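Local coordinates for methyl-accepting chemotaxis protein, putative (Geobacter sulfurreducens, PDB 3OOV) that probably senses a signal through a GAF domain and relays it to the chemotaxis machinery, though its ligand is not known, at residues L32-V37 and F130-R135; R36-M41 and V52-T57; A58-A63 and D105-L110; D70-V75 and R99-Y104; Y86-V91 and K113-C118. All blocks are in the same frame, centred on the assembly; numbering follows the deposited sequence.

Contact 1: L32-V37 and F130-R135; sequences LGYERV and FAVDNR
Y34, V37 and V132 form the tightly packed side of this contact. CB of Y34 rests 3.8 Å from CG1 of V132, and V37 CG2 reaches the same methyl. V37 CG1 also touches the ring of F130. Helices 17-31 and 143-167 cover this apolar side. The strands are joined by a hydrogen-bonded pair: R36 N gives to D133 O at 3.0 Å, and D133 N returns to R36 O. Just beyond the strand end, N134 OD1 takes E35 N at 2.8 Å, nearly in line with its C=O. The N134 amide plane runs nearly parallel to the Y34 ring, 5° apart, with ND2 near CD1.

The other side is charged. E35, R36 and R135 are partly open to solvent there, while D133 is buried. The guanidinium groups of R36 and R135 lie flat on one another, centres 3.8 Å apart. Each is paired with a carboxylate, which probably offsets the like charges. E35 OE2 takes R36 NE at 2.8 Å. D133 holds R135 side-on through NE and NH2, and its OD1 also accepts R135 N in an Asx turn. R135 reaches back to D133 by a bend at chi3 (63°). Strands 36-42 and 125-133 are thus paired at the centre of the antiparallel sheet of a GAF domain.

Contact 2: R36-M41 and V52-T57; sequences RVNILM and VAAVGT
The guanidinium of R36 meets G56 and T57 in two different ways. G56 O stands 3.3 Å above one face, displaced toward the rim, and makes no hydrogen bond with NE. T57 OG1 sits at the edge, near the plane, and accepts from R36 NH1 at 3.1 Å. The second flat group is the amide of N38. Its OD1 lies 3.6 Å from A54 CB and takes a hydrogen bond from a water at 2.6 Å. That water also gives to V55 O and accepts from T57 OG1. It therefore ties the amide to the loop that follows the strand. With CG of N38 opposite its carbonyl carbon (chi1 -58°), OD1 swings over to the 52-57 side. The amide nitrogen makes a weak bond to A109 O.

The two segments belong to a beta hairpin, strands 36-42 and 48-55, within the antiparallel sheet of the GAF domain. V37 pairs with V55 and I39 with A53 as hydrogen-bonded pairs; N38 and A54 form the non-hydrogen-bonded pair between them. A classic beta bulge lies at the far end. V52 and A53 both face I39, whose O accepts V52 N at 2.9 Å and A53 N at 3.2 Å. On the face of V37, I39 and A53, CB of I39 packs on CB of A53 at 4.2 Å. At the bulge, CG2 of V52 meets CG of M41, a selenomethionine, at 3.8 Å. Helix 17-31 covers V37 and V55 and also touches M41 and V52.

Contact 3: A58-A63 and D105-L110; sequences ADFNPA and DAIRAL
F60 is turned with CG opposite its own backbone nitrogen (chi1 177°), which carries the ring across to I107 and A109. R108 sets out with CG opposite the carbonyl carbon (chi1 -81°) and then bends at chi3 (-65°), so that its guanidinium arrives end-on at the backbone of A58. There NH1 and NH2 both give to the one oxygen, A58 O. R108 NH1 is 2.8 Å and R108 NH2 2.9 Å from A58 O. The carbonyl lies in the guanidinium plane and points between the two nitrogens. D59 O is also near that edge, 3.1 Å from R108 NH2. The arginine end of the contact is exposed at the surface, whereas A109 is buried.

The contact joins two loops of the GAF domain. The 58-63 loop follows strand 48-55. The 105-110 loop, with short 3-10 turns, leads toward strand 115-122. Beside the arginine, the contact is apolar. CZ of F60 touches CG2 of I107 at 3.7 Å, and CE2 of F60 lies 3.8 Å from CB of A109. Both aliphatic groups meet the ring obliquely. One face of the same F60 ring is covered by P62 N, 3.9 Å above its centre, and F51 and F60 meet edge-to-face. Within the loop, N61 OD1 accepts A63 N in an Asx turn that spans P62. The carbonyls of R108 and A109 receive the guanidinium of R135.

Contact 4: D70-V75 and R99-Y104; sequences DQRGGV and RLQSPY
R72 and Q101 meet where the turn before helix 74-82 of the GAF domain packs against the 99-104 loop. Their side chains cross at about a right angle, with guanidinium and amide planes 53° apart. The touch is between Q101 OE1 and CG of R72, at 3.6 Å, not between the polar ends. The aliphatic part of R72 also runs past S102 O, which lies 3.2 Å from R72 CD. Beyond it the guanidinium turns back to D70. NE gives to OD1 and NH2 to OD2, both on syn lone pairs, so the two groups meet side-on. OD1 accepts R72 N as well, which makes an Asx turn at the start of the 3-10 segment.

Further along the 99-104 loop, Y104 lays its ring over G73. G73 CA sits over one face, but the modelled approach is too close to be trusted in detail. The ring hydroxyl is bonded to P68 O. L100 brings CD2 to 3.3 Å from G73 O. Next to it, R99 O lies 3.5 Å from G74 CA, at a glycine with positive phi (38°). The backbones are tied where Q101 N gives to R72 O, 3.0 Å and nearly straight at 171°.

Contact 5: Y86-V91 and K113-C118; sequences YMIDDV and KSFVIC
I88 and F115 make the apolar centre, lying side by side and pointing the same way. CB of I88 sits over one face of the F115 ring, 3.8 Å from its centroid and displaced toward the rim. CG1 of I88 presses on CE1 of F115 at 3.3 Å, a tight fit. F115 has CG between its backbone N and carbonyl carbon (chi1 51°), which brings the ring back alongside I88. V91 approaches the ring obliquely, its CB 4.3 Å from F115 CE2. V75 of helix 74-82 packs on F115 from outside the pair. On the other face of the sheet, CB of M87, a selenomethionine, meets CG2 of V116 at 3.9 Å.

Around these side chains the backbones are bonded in register. Y86 pairs with I117 and I88 with F115, each through two hydrogen bonds; I88 N to F115 O is short at 2.7 Å. M87 and V116 form the non-hydrogen-bonded pair between them. Past the strands the chains stay joined, as V91 N gives to K113 O at 2.6 Å. D89 O comes 3.2 Å from CB of S114.

Y86, buried against helix 74-82, bonds through OH to D82 OD2. At the polar edge, D90 OD1 bonds to S92 OG. M87 N turns away from strand 115-122 and gives to OE1 of Q84 of the second subunit. Strand 86-88 is an outermost strand of the antiparallel GAF sheet within this chain, and its outer edge lies against the second subunit.

In the fold
Contacts 1, 2 and 5 lie along one antiparallel sheet. Contacts 1 and 2 share R36 and V37, and A131 N lies 2.8 Å from N38 O. Contact 5 joins contact 1 through V132 N and V116 O, also 2.8 Å apart. Contacts 3 and 4 join loops, and the start of helix 74-82, beside the sheet. R135 NH1 of contact 1 reaches R108 O of contact 3 at 2.8 Å. V75 CG1 of contact 4 lies 3.4 Å from F115 CE1 of contact 5. Glycerols, probably from the crystallisation liquor, bond to residues of contacts 1, 2 and 3 and lie near L100 and F115. They may mark one or more pockets between sheet and loops, the side where other GAF domains bind ligands.

Contact 1: L32-V37 and F130-R135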
# COMPACT_ATOMS: atom_id res chain seq x y z
N LEU A 32 -17.11 -11.57 9.64
CA LEU A 32 -16.41 -11.77 8.35
C LEU A 32 -15.39 -12.89 8.43
O LEU A 32 -14.73 -13.21 7.45
CB LEU A 32 -15.73 -10.50 7.94
CG LEU A 32 -16.45 -9.45 7.07
CD1 LEU A 32 -17.90 -9.74 6.70
CD2 LEU A 32 -16.35 -8.08 7.68
N GLY A 33 -15.20 -13.47 9.58
CA GLY A 33 -14.32 -14.65 9.59
C GLY A 33 -12.80 -14.40 9.54
O GLY A 33 -12.03 -15.39 9.45
N TYR A 34 -12.33 -13.14 9.65
CA TYR A 34 -10.83 -12.96 9.84
C TYR A 34 -10.44 -13.50 11.17
O TYR A 34 -11.09 -13.21 12.19
CB TYR A 34 -10.37 -11.49 9.74
CG TYR A 34 -10.62 -11.04 8.34
CD1 TYR A 34 -9.80 -11.49 7.32
CD2 TYR A 34 -11.78 -10.33 8.00
CE1 TYR A 34 -10.03 -11.17 6.02
CE2 TYR A 34 -12.04 -9.99 6.68
CZ TYR A 34 -11.12 -10.40 5.69
OH TYR A 34 -11.30 -10.12 4.34
N GLU A 35 -9.36 -14.25 11.20
CA GLU A 35 -9.02 -15.07 12.33
C GLU A 35 -8.41 -14.24 13.50
O GLU A 35 -8.75 -14.45 14.63
CB GLU A 35 -7.98 -16.09 11.81
CG GLU A 35 -7.70 -17.18 12.77
CD GLU A 35 -6.28 -17.85 12.59
OE1 GLU A 35 -5.99 -18.24 11.40
OE2 GLU A 35 -5.53 -17.99 13.68
N ARG A 36 -7.49 -13.31 13.20
CA ARG A 36 -6.86 -12.47 14.20
C ARG A 36 -6.99 -11.00 13.79
O ARG A 36 -6.65 -10.65 12.66
CB ARG A 36 -5.37 -12.82 14.33
CG ARG A 36 -5.11 -14.26 14.36
CD ARG A 36 -5.09 -14.85 15.75
NE ARG A 36 -4.70 -16.26 15.71
CZ ARG A 36 -3.89 -16.87 16.59
NH1 ARG A 36 -3.33 -16.19 17.61
NH2 ARG A 36 -3.61 -18.17 16.46
N VAL A 37 -7.55 -10.19 14.66
CA VAL A 37 -7.79 -8.79 14.39
C VAL A 37 -7.26 -8.03 15.58
O VAL A 37 -7.77 -8.18 16.72
CB VAL A 37 -9.26 -8.43 14.13
CG1 VAL A 37 -9.43 -6.90 13.88
CG2 VAL A 37 -9.77 -9.24 12.89
N PHE A 130 -4.90 -1.24 12.23
CA PHE A 130 -5.43 -2.62 12.26
C PHE A 130 -4.32 -3.53 11.78
O PHE A 130 -3.72 -3.27 10.76
CB PHE A 130 -6.57 -2.75 11.28
CG PHE A 130 -7.85 -2.27 11.78
CD1 PHE A 130 -8.03 -0.92 12.11
CD2 PHE A 130 -8.93 -3.15 11.92
CE1 PHE A 130 -9.28 -0.43 12.56
CE2 PHE A 130 -10.18 -2.69 12.37
CZ PHE A 130 -10.38 -1.32 12.69
N ALA A 131 -4.03 -4.59 12.53
CA ALA A 131 -3.11 -5.64 12.04
C ALA A 131 -3.98 -6.91 11.98
O ALA A 131 -4.52 -7.34 13.00
CB ALA A 131 -1.94 -5.82 13.06
N VAL A 132 -4.09 -7.52 10.80
CA VAL A 132 -5.04 -8.60 10.57
C VAL A 132 -4.30 -9.80 9.92
O VAL A 132 -3.38 -9.61 9.09
CB VAL A 132 -6.25 -8.19 9.70
CG1 VAL A 132 -7.27 -9.39 9.50
CG2 VAL A 132 -7.04 -7.03 10.31
N ASP A 133 -4.65 -11.02 10.36
CA ASP A 133 -4.09 -12.23 9.77
C ASP A 133 -5.03 -13.43 9.84
O ASP A 133 -5.95 -13.47 10.68
CB ASP A 133 -2.70 -12.58 10.31
CG ASP A 133 -2.76 -13.20 11.69
OD1 ASP A 133 -3.10 -14.41 11.73
OD2 ASP A 133 -2.51 -12.49 12.73
N ASN A 134 -4.82 -14.39 8.91
CA ASN A 134 -5.53 -15.70 8.91
C ASN A 134 -4.38 -16.76 8.97
O ASN A 134 -4.22 -17.57 8.06
CB ASN A 134 -6.33 -15.82 7.59
CG ASN A 134 -7.65 -15.05 7.61
OD1 ASN A 134 -8.23 -14.77 8.68
ND2 ASN A 134 -8.17 -14.73 6.43
N ARG A 135 -3.53 -16.68 9.97
CA ARG A 135 -2.29 -17.46 9.94
C ARG A 135 -2.49 -18.98 9.89
O ARG A 135 -1.55 -19.68 9.62
CB ARG A 135 -1.42 -17.11 11.15
CG ARG A 135 -1.89 -17.77 12.49
CD ARG A 135 -1.15 -17.14 13.73
NE ARG A 135 -1.44 -15.71 13.87
CZ ARG A 135 -1.04 -14.94 14.90
NH1 ARG A 135 -0.29 -15.44 15.84
NH2 ARG A 135 -1.40 -13.65 14.98

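Contact 2: R36-M41 and V52-T57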
# COMPACT_ATOMS: atom_id res chain seq x y z
N ARG A 36 -7.49 -13.31 13.20
CA ARG A 36 -6.86 -12.47 14.20
C ARG A 36 -6.99 -11.00 13.79
O ARG A 36 -6.65 -10.65 12.66
CB ARG A 36 -5.37 -12.82 14.33
CG ARG A 36 -5.11 -14.26 14.36
CD ARG A 36 -5.09 -14.85 15.75
NE ARG A 36 -4.70 -16.26 15.71
CZ ARG A 36 -3.89 -16.87 16.59
NH1 ARG A 36 -3.33 -16.19 17.61
NH2 ARG A 36 -3.61 -18.17 16.46
N VAL A 37 -7.55 -10.19 14.66
CA VAL A 37 -7.79 -8.79 14.39
C VAL A 37 -7.26 -8.03 15.58
O VAL A 37 -7.77 -8.18 16.72
CB VAL A 37 -9.26 -8.43 14.13
CG1 VAL A 37 -9.43 -6.90 13.88
CG2 VAL A 37 -9.77 -9.24 12.89
N ASN A 38 -6.20 -7.30 15.31
CA ASN A 38 -5.47 -6.57 16.33
C ASN A 38 -5.61 -5.06 16.05
O ASN A 38 -5.50 -4.60 14.88
CB ASN A 38 -4.00 -7.02 16.44
CG ASN A 38 -3.89 -8.52 16.76
OD1 ASN A 38 -4.38 -8.99 17.82
ND2 ASN A 38 -3.29 -9.29 15.82
N ILE A 39 -5.96 -4.31 17.08
CA ILE A 39 -6.07 -2.86 16.90
C ILE A 39 -5.25 -2.12 17.97
O ILE A 39 -5.44 -2.35 19.16
CB ILE A 39 -7.53 -2.36 16.92
CG1 ILE A 39 -8.36 -3.13 15.92
CG2 ILE A 39 -7.61 -0.78 16.65
CD1 ILE A 39 -9.91 -2.82 16.05
N LEU A 40 -4.33 -1.27 17.52
CA LEU A 40 -3.41 -0.55 18.38
C LEU A 40 -3.56 0.93 18.10
O LEU A 40 -3.69 1.31 16.91
CB LEU A 40 -1.98 -0.97 18.13
CG LEU A 40 -1.78 -2.51 18.35
CD1 LEU A 40 -1.81 -3.23 17.01
CD2 LEU A 40 -0.48 -2.88 19.09
N MSE A 41 -3.58 1.74 19.17
CA MSE A 41 -3.79 3.21 19.09
C MSE A 41 -2.57 3.96 19.62
O MSE A 41 -2.00 3.59 20.67
CB MSE A 41 -5.05 3.57 19.89
CG MSE A 41 -6.29 2.92 19.24
SE MSE A 41 -6.75 3.79 17.47
CE MSE A 41 -7.16 5.49 18.20
N VAL A 52 -5.30 -2.11 22.06
CA VAL A 52 -6.69 -1.84 22.50
C VAL A 52 -7.66 -3.02 22.31
O VAL A 52 -8.49 -3.33 23.20
CB VAL A 52 -7.24 -0.56 21.78
CG1 VAL A 52 -8.75 -0.35 22.10
CG2 VAL A 52 -6.43 0.66 22.23
N ALA A 53 -7.55 -3.69 21.15
CA ALA A 53 -8.38 -4.84 20.83
C ALA A 53 -7.54 -5.93 20.20
O ALA A 53 -6.61 -5.67 19.43
CB ALA A 53 -9.56 -4.47 19.94
N ALA A 54 -7.84 -7.17 20.59
CA ALA A 54 -7.22 -8.39 20.07
C ALA A 54 -8.33 -9.39 20.06
O ALA A 54 -8.86 -9.76 21.10
CB ALA A 54 -6.11 -8.86 20.92
N VAL A 55 -8.79 -9.73 18.90
CA VAL A 55 -9.76 -10.79 18.80
C VAL A 55 -9.04 -11.96 18.10
O VAL A 55 -8.12 -11.77 17.24
CB VAL A 55 -11.03 -10.22 18.12
CG1 VAL A 55 -12.01 -11.25 17.90
CG2 VAL A 55 -11.69 -9.18 19.05
N GLY A 56 -9.37 -13.18 18.52
CA GLY A 56 -8.86 -14.39 17.88
C GLY A 56 -7.61 -14.97 18.50
O GLY A 56 -7.18 -16.08 18.13
N THR A 57 -6.99 -14.24 19.42
CA THR A 57 -5.79 -14.75 20.10
C THR A 57 -6.26 -15.18 21.48
O THR A 57 -6.70 -14.32 22.27
CB THR A 57 -4.63 -13.72 20.16
OG1 THR A 57 -4.15 -13.49 18.82
CG2 THR A 57 -3.44 -14.29 20.99
O HOH W 1 -5.46 -11.38 17.82

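Contact 3: A58-A63 and D105-L110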
# COMPACT_ATOMS: atom_id res chain seq x y z
N ALA A 58 -6.21 -16.49 21.73
CA ALA A 58 -6.70 -17.02 23.04
C ALA A 58 -5.73 -16.66 24.16
O ALA A 58 -4.51 -16.57 23.94
CB ALA A 58 -6.95 -18.66 22.99
N ASP A 59 -6.26 -16.56 25.38
CA ASP A 59 -5.43 -16.45 26.61
C ASP A 59 -4.64 -15.10 26.59
O ASP A 59 -3.45 -15.03 26.92
CB ASP A 59 -4.45 -17.65 26.75
CG ASP A 59 -5.16 -19.06 26.83
OD1 ASP A 59 -6.38 -19.11 27.18
OD2 ASP A 59 -4.48 -20.11 26.50
N PHE A 60 -5.33 -14.04 26.19
CA PHE A 60 -4.67 -12.76 25.97
C PHE A 60 -5.65 -11.64 26.15
O PHE A 60 -6.72 -11.60 25.57
CB PHE A 60 -3.97 -12.69 24.59
CG PHE A 60 -3.34 -11.36 24.28
CD1 PHE A 60 -2.25 -10.91 24.99
CD2 PHE A 60 -3.81 -10.58 23.22
CE1 PHE A 60 -1.63 -9.69 24.67
CE2 PHE A 60 -3.17 -9.39 22.88
CZ PHE A 60 -2.10 -8.94 23.60
N ASN A 61 -5.26 -10.75 27.00
CA ASN A 61 -5.98 -9.53 27.21
C ASN A 61 -4.92 -8.49 26.89
O ASN A 61 -3.85 -8.50 27.54
CB ASN A 61 -6.37 -9.41 28.68
CG ASN A 61 -7.30 -8.23 28.93
OD1 ASN A 61 -7.42 -7.29 28.11
ND2 ASN A 61 -7.98 -8.26 30.07
N PRO A 62 -5.19 -7.64 25.88
CA PRO A 62 -4.27 -6.60 25.44
C PRO A 62 -4.17 -5.38 26.42
O PRO A 62 -3.21 -4.64 26.32
CB PRO A 62 -4.87 -6.17 24.10
CG PRO A 62 -6.35 -6.43 24.25
CD PRO A 62 -6.37 -7.71 25.00
N ALA A 63 -5.08 -5.23 27.37
CA ALA A 63 -5.03 -4.12 28.38
C ALA A 63 -3.67 -3.95 29.07
O ALA A 63 -3.15 -4.89 29.67
CB ALA A 63 -6.16 -4.28 29.49
N ASP A 105 7.69 -8.97 19.43
CA ASP A 105 7.74 -10.37 19.05
C ASP A 105 7.57 -11.32 20.26
O ASP A 105 7.64 -12.54 20.12
CB ASP A 105 9.03 -10.67 18.29
CG ASP A 105 10.27 -10.68 19.19
OD1 ASP A 105 11.34 -11.01 18.65
OD2 ASP A 105 10.21 -10.36 20.41
N ALA A 106 7.31 -10.72 21.43
CA ALA A 106 6.96 -11.47 22.64
C ALA A 106 5.43 -11.66 22.67
O ALA A 106 4.93 -12.36 23.55
CB ALA A 106 7.42 -10.70 23.92
N ILE A 107 4.69 -11.03 21.74
CA ILE A 107 3.23 -11.11 21.79
C ILE A 107 2.72 -12.09 20.71
O ILE A 107 2.85 -11.83 19.48
CB ILE A 107 2.61 -9.73 21.59
CG1 ILE A 107 3.50 -8.66 22.28
CG2 ILE A 107 1.07 -9.69 21.94
CD1 ILE A 107 2.82 -7.66 23.19
N ARG A 108 2.03 -13.15 21.16
CA ARG A 108 1.51 -14.17 20.24
C ARG A 108 0.58 -13.58 19.20
O ARG A 108 0.57 -14.02 18.04
CB ARG A 108 0.74 -15.29 21.00
CG ARG A 108 1.67 -16.36 21.63
CD ARG A 108 0.79 -17.50 22.32
NE ARG A 108 0.05 -16.91 23.45
CZ ARG A 108 -1.25 -16.82 23.59
NH1 ARG A 108 -2.10 -17.25 22.65
NH2 ARG A 108 -1.73 -16.26 24.68
N ALA A 109 -0.19 -12.56 19.60
CA ALA A 109 -1.23 -12.00 18.76
C ALA A 109 -0.63 -11.34 17.54
O ALA A 109 -1.32 -11.23 16.54
CB ALA A 109 -2.10 -10.99 19.56
N LEU A 110 0.63 -10.89 17.68
CA LEU A 110 1.42 -10.17 16.69
C LEU A 110 2.45 -11.04 15.96
O LEU A 110 3.20 -10.50 15.11
CB LEU A 110 2.20 -8.99 17.34
CG LEU A 110 1.31 -7.93 17.99
CD1 LEU A 110 2.14 -6.74 18.41
CD2 LEU A 110 0.17 -7.45 17.03

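Contact 4: D70-V75 and R99-Y104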
# COMPACT_ATOMS: atom_id res chain seq x y z
N ASP A 70 9.01 2.66 17.05
CA ASP A 70 10.26 2.95 16.46
C ASP A 70 10.48 1.70 15.62
O ASP A 70 9.51 0.96 15.25
CB ASP A 70 11.35 3.22 17.55
CG ASP A 70 11.53 2.04 18.58
OD1 ASP A 70 11.33 0.86 18.23
OD2 ASP A 70 11.93 2.30 19.75
N GLN A 71 11.74 1.40 15.40
CA GLN A 71 12.11 0.39 14.43
C GLN A 71 11.76 -1.00 14.97
O GLN A 71 11.59 -1.93 14.18
CB GLN A 71 13.60 0.53 14.03
CG GLN A 71 14.60 0.16 15.16
CD GLN A 71 14.76 1.27 16.24
OE1 GLN A 71 14.44 2.46 15.99
NE2 GLN A 71 15.24 0.88 17.43
N ARG A 72 11.61 -1.11 16.30
CA ARG A 72 11.30 -2.42 16.90
C ARG A 72 9.94 -2.90 16.42
O ARG A 72 9.67 -4.08 16.41
CB ARG A 72 11.37 -2.38 18.43
CG ARG A 72 12.80 -2.48 18.96
CD ARG A 72 12.95 -2.00 20.44
NE ARG A 72 12.50 -0.65 20.73
CZ ARG A 72 12.54 -0.11 21.96
NH1 ARG A 72 12.99 -0.83 23.02
NH2 ARG A 72 12.13 1.14 22.16
N GLY A 73 9.11 -1.99 15.94
CA GLY A 73 7.78 -2.38 15.50
C GLY A 73 7.81 -2.74 14.04
O GLY A 73 6.75 -2.91 13.44
N GLY A 74 9.01 -2.84 13.45
CA GLY A 74 9.14 -3.20 12.03
C GLY A 74 8.06 -2.56 11.13
O GLY A 74 8.00 -1.33 10.94
N VAL A 75 7.23 -3.41 10.53
CA VAL A 75 6.33 -2.95 9.51
C VAL A 75 5.09 -2.29 10.13
O VAL A 75 4.36 -1.59 9.46
CB VAL A 75 5.93 -4.13 8.56
CG1 VAL A 75 5.19 -5.23 9.34
CG2 VAL A 75 5.07 -3.61 7.45
N ARG A 99 10.74 -7.08 10.04
CA ARG A 99 10.44 -8.02 11.11
C ARG A 99 10.12 -7.27 12.41
O ARG A 99 10.73 -6.25 12.74
CB ARG A 99 11.62 -8.98 11.42
CG ARG A 99 12.36 -9.57 10.24
CD ARG A 99 11.68 -10.71 9.55
NE ARG A 99 11.94 -10.54 8.11
CZ ARG A 99 12.84 -11.22 7.39
NH1 ARG A 99 13.58 -12.17 7.96
NH2 ARG A 99 13.00 -10.95 6.09
N LEU A 100 9.19 -7.82 13.17
CA LEU A 100 9.00 -7.38 14.53
C LEU A 100 10.18 -7.77 15.42
O LEU A 100 10.71 -8.85 15.29
CB LEU A 100 7.72 -7.97 15.09
CG LEU A 100 6.48 -7.58 14.31
CD1 LEU A 100 5.17 -8.13 14.99
CD2 LEU A 100 6.44 -6.09 14.11
N GLN A 101 10.62 -6.88 16.28
CA GLN A 101 11.69 -7.18 17.25
C GLN A 101 11.06 -7.21 18.66
O GLN A 101 9.88 -6.88 18.82
CB GLN A 101 12.76 -6.07 17.19
CG GLN A 101 13.58 -6.02 15.90
CD GLN A 101 14.42 -4.70 15.73
OE1 GLN A 101 15.05 -4.20 16.67
NE2 GLN A 101 14.42 -4.15 14.51
N SER A 102 11.83 -7.58 19.70
CA SER A 102 11.39 -7.32 21.10
C SER A 102 11.08 -5.83 21.33
O SER A 102 11.91 -5.02 20.99
CB SER A 102 12.46 -7.75 22.10
OG SER A 102 11.82 -7.79 23.39
N PRO A 103 9.94 -5.46 21.97
CA PRO A 103 9.00 -6.33 22.68
C PRO A 103 7.86 -6.85 21.83
O PRO A 103 7.08 -7.67 22.34
CB PRO A 103 8.47 -5.43 23.81
CG PRO A 103 8.39 -4.04 23.13
CD PRO A 103 9.68 -4.03 22.27
N TYR A 104 7.71 -6.36 20.57
CA TYR A 104 6.56 -6.78 19.73
C TYR A 104 6.54 -8.34 19.51
O TYR A 104 5.47 -8.95 19.43
CB TYR A 104 6.56 -6.07 18.37
CG TYR A 104 6.21 -4.56 18.31
CD1 TYR A 104 4.98 -4.14 17.83
CD2 TYR A 104 7.15 -3.58 18.66
CE1 TYR A 104 4.65 -2.79 17.73
CE2 TYR A 104 6.85 -2.21 18.55
CZ TYR A 104 5.61 -1.83 18.10
OH TYR A 104 5.24 -0.52 18.00

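Contact 5: Y86-V91 and K113-C118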
# COMPACT_ATOMS: atom_id res chain seq x y z
N TYR A 86 0.21 -2.15 4.34
CA TYR A 86 1.29 -3.10 4.05
C TYR A 86 0.68 -4.48 3.98
O TYR A 86 0.11 -4.96 4.96
CB TYR A 86 2.44 -3.09 5.09
CG TYR A 86 3.43 -1.96 4.84
CD1 TYR A 86 4.58 -2.14 4.08
CD2 TYR A 86 3.18 -0.66 5.35
CE1 TYR A 86 5.51 -1.05 3.88
CE2 TYR A 86 4.05 0.44 5.10
CZ TYR A 86 5.21 0.23 4.38
OH TYR A 86 6.03 1.35 4.16
N MSE A 87 0.74 -5.10 2.82
CA MSE A 87 0.20 -6.43 2.72
C MSE A 87 1.36 -7.38 2.58
O MSE A 87 2.14 -7.28 1.64
CB MSE A 87 -0.92 -6.57 1.68
CG MSE A 87 -0.69 -6.01 0.32
SE MSE A 87 -2.40 -6.16 -0.75
CE MSE A 87 -2.93 -7.92 -0.16
N ILE A 88 1.57 -8.18 3.62
CA ILE A 88 2.81 -8.92 3.78
C ILE A 88 2.46 -10.41 3.67
O ILE A 88 1.93 -11.01 4.60
CB ILE A 88 3.53 -8.59 5.12
CG1 ILE A 88 3.77 -7.06 5.26
CG2 ILE A 88 4.90 -9.33 5.23
CD1 ILE A 88 4.83 -6.53 4.34
N ASP A 89 2.74 -11.00 2.52
CA ASP A 89 2.28 -12.38 2.28
C ASP A 89 3.16 -13.37 3.04
O ASP A 89 2.67 -14.40 3.50
CB ASP A 89 2.12 -12.69 0.77
CG ASP A 89 3.34 -12.34 -0.06
OD1 ASP A 89 4.50 -12.42 0.44
OD2 ASP A 89 3.14 -12.00 -1.26
N ASP A 90 4.43 -13.04 3.17
CA ASP A 90 5.35 -13.82 3.97
C ASP A 90 6.44 -12.89 4.45
O ASP A 90 7.23 -12.41 3.66
CB ASP A 90 6.01 -14.92 3.14
CG ASP A 90 6.75 -15.93 4.00
OD1 ASP A 90 7.49 -15.54 4.93
OD2 ASP A 90 6.61 -17.14 3.75
N VAL A 91 6.55 -12.69 5.76
CA VAL A 91 7.54 -11.72 6.21
C VAL A 91 8.97 -12.02 5.77
O VAL A 91 9.75 -11.10 5.61
CB VAL A 91 7.41 -11.35 7.71
CG1 VAL A 91 8.11 -12.36 8.57
CG2 VAL A 91 7.95 -9.90 7.94
N LYS A 113 3.46 -14.65 10.48
CA LYS A 113 4.43 -14.39 9.43
C LYS A 113 3.78 -13.85 8.16
O LYS A 113 4.48 -13.52 7.18
CB LYS A 113 5.23 -15.69 9.15
CG LYS A 113 6.50 -15.88 10.09
CD LYS A 113 6.23 -15.71 11.60
CE LYS A 113 7.54 -15.74 12.45
NZ LYS A 113 7.41 -14.75 13.58
N SER A 114 2.46 -13.82 8.14
CA SER A 114 1.71 -13.33 7.00
C SER A 114 0.57 -12.42 7.52
O SER A 114 -0.15 -12.79 8.44
CB SER A 114 1.11 -14.49 6.24
OG SER A 114 -0.11 -14.73 6.91
N PHE A 115 0.42 -11.21 6.97
CA PHE A 115 -0.56 -10.31 7.52
C PHE A 115 -0.75 -9.09 6.65
O PHE A 115 0.08 -8.79 5.79
CB PHE A 115 -0.09 -9.84 8.91
CG PHE A 115 1.33 -9.32 8.91
CD1 PHE A 115 1.61 -8.03 8.44
CD2 PHE A 115 2.39 -10.16 9.25
CE1 PHE A 115 2.94 -7.59 8.41
CE2 PHE A 115 3.72 -9.75 9.19
CZ PHE A 115 4.00 -8.44 8.75
N VAL A 116 -1.79 -8.35 6.97
CA VAL A 116 -2.01 -6.96 6.50
C VAL A 116 -2.05 -5.99 7.67
O VAL A 116 -2.74 -6.25 8.74
CB VAL A 116 -3.42 -6.89 5.86
CG1 VAL A 116 -3.88 -5.43 5.63
CG2 VAL A 116 -3.43 -7.72 4.47
N ILE A 117 -1.31 -4.90 7.52
CA ILE A 117 -1.40 -3.74 8.48
C ILE A 117 -1.99 -2.57 7.72
O ILE A 117 -1.53 -2.22 6.61
CB ILE A 117 -0.05 -3.28 9.02
CG1 ILE A 117 0.96 -4.44 9.24
CG2 ILE A 117 -0.28 -2.34 10.24
CD1 ILE A 117 0.55 -5.49 10.43
N CYS A 118 -2.98 -1.95 8.33
CA CYS A 118 -3.77 -0.92 7.69
C CYS A 118 -3.86 0.27 8.67
O CYS A 118 -4.16 0.07 9.83
CB CYS A 118 -5.13 -1.47 7.33
SG CYS A 118 -6.23 -0.17 6.76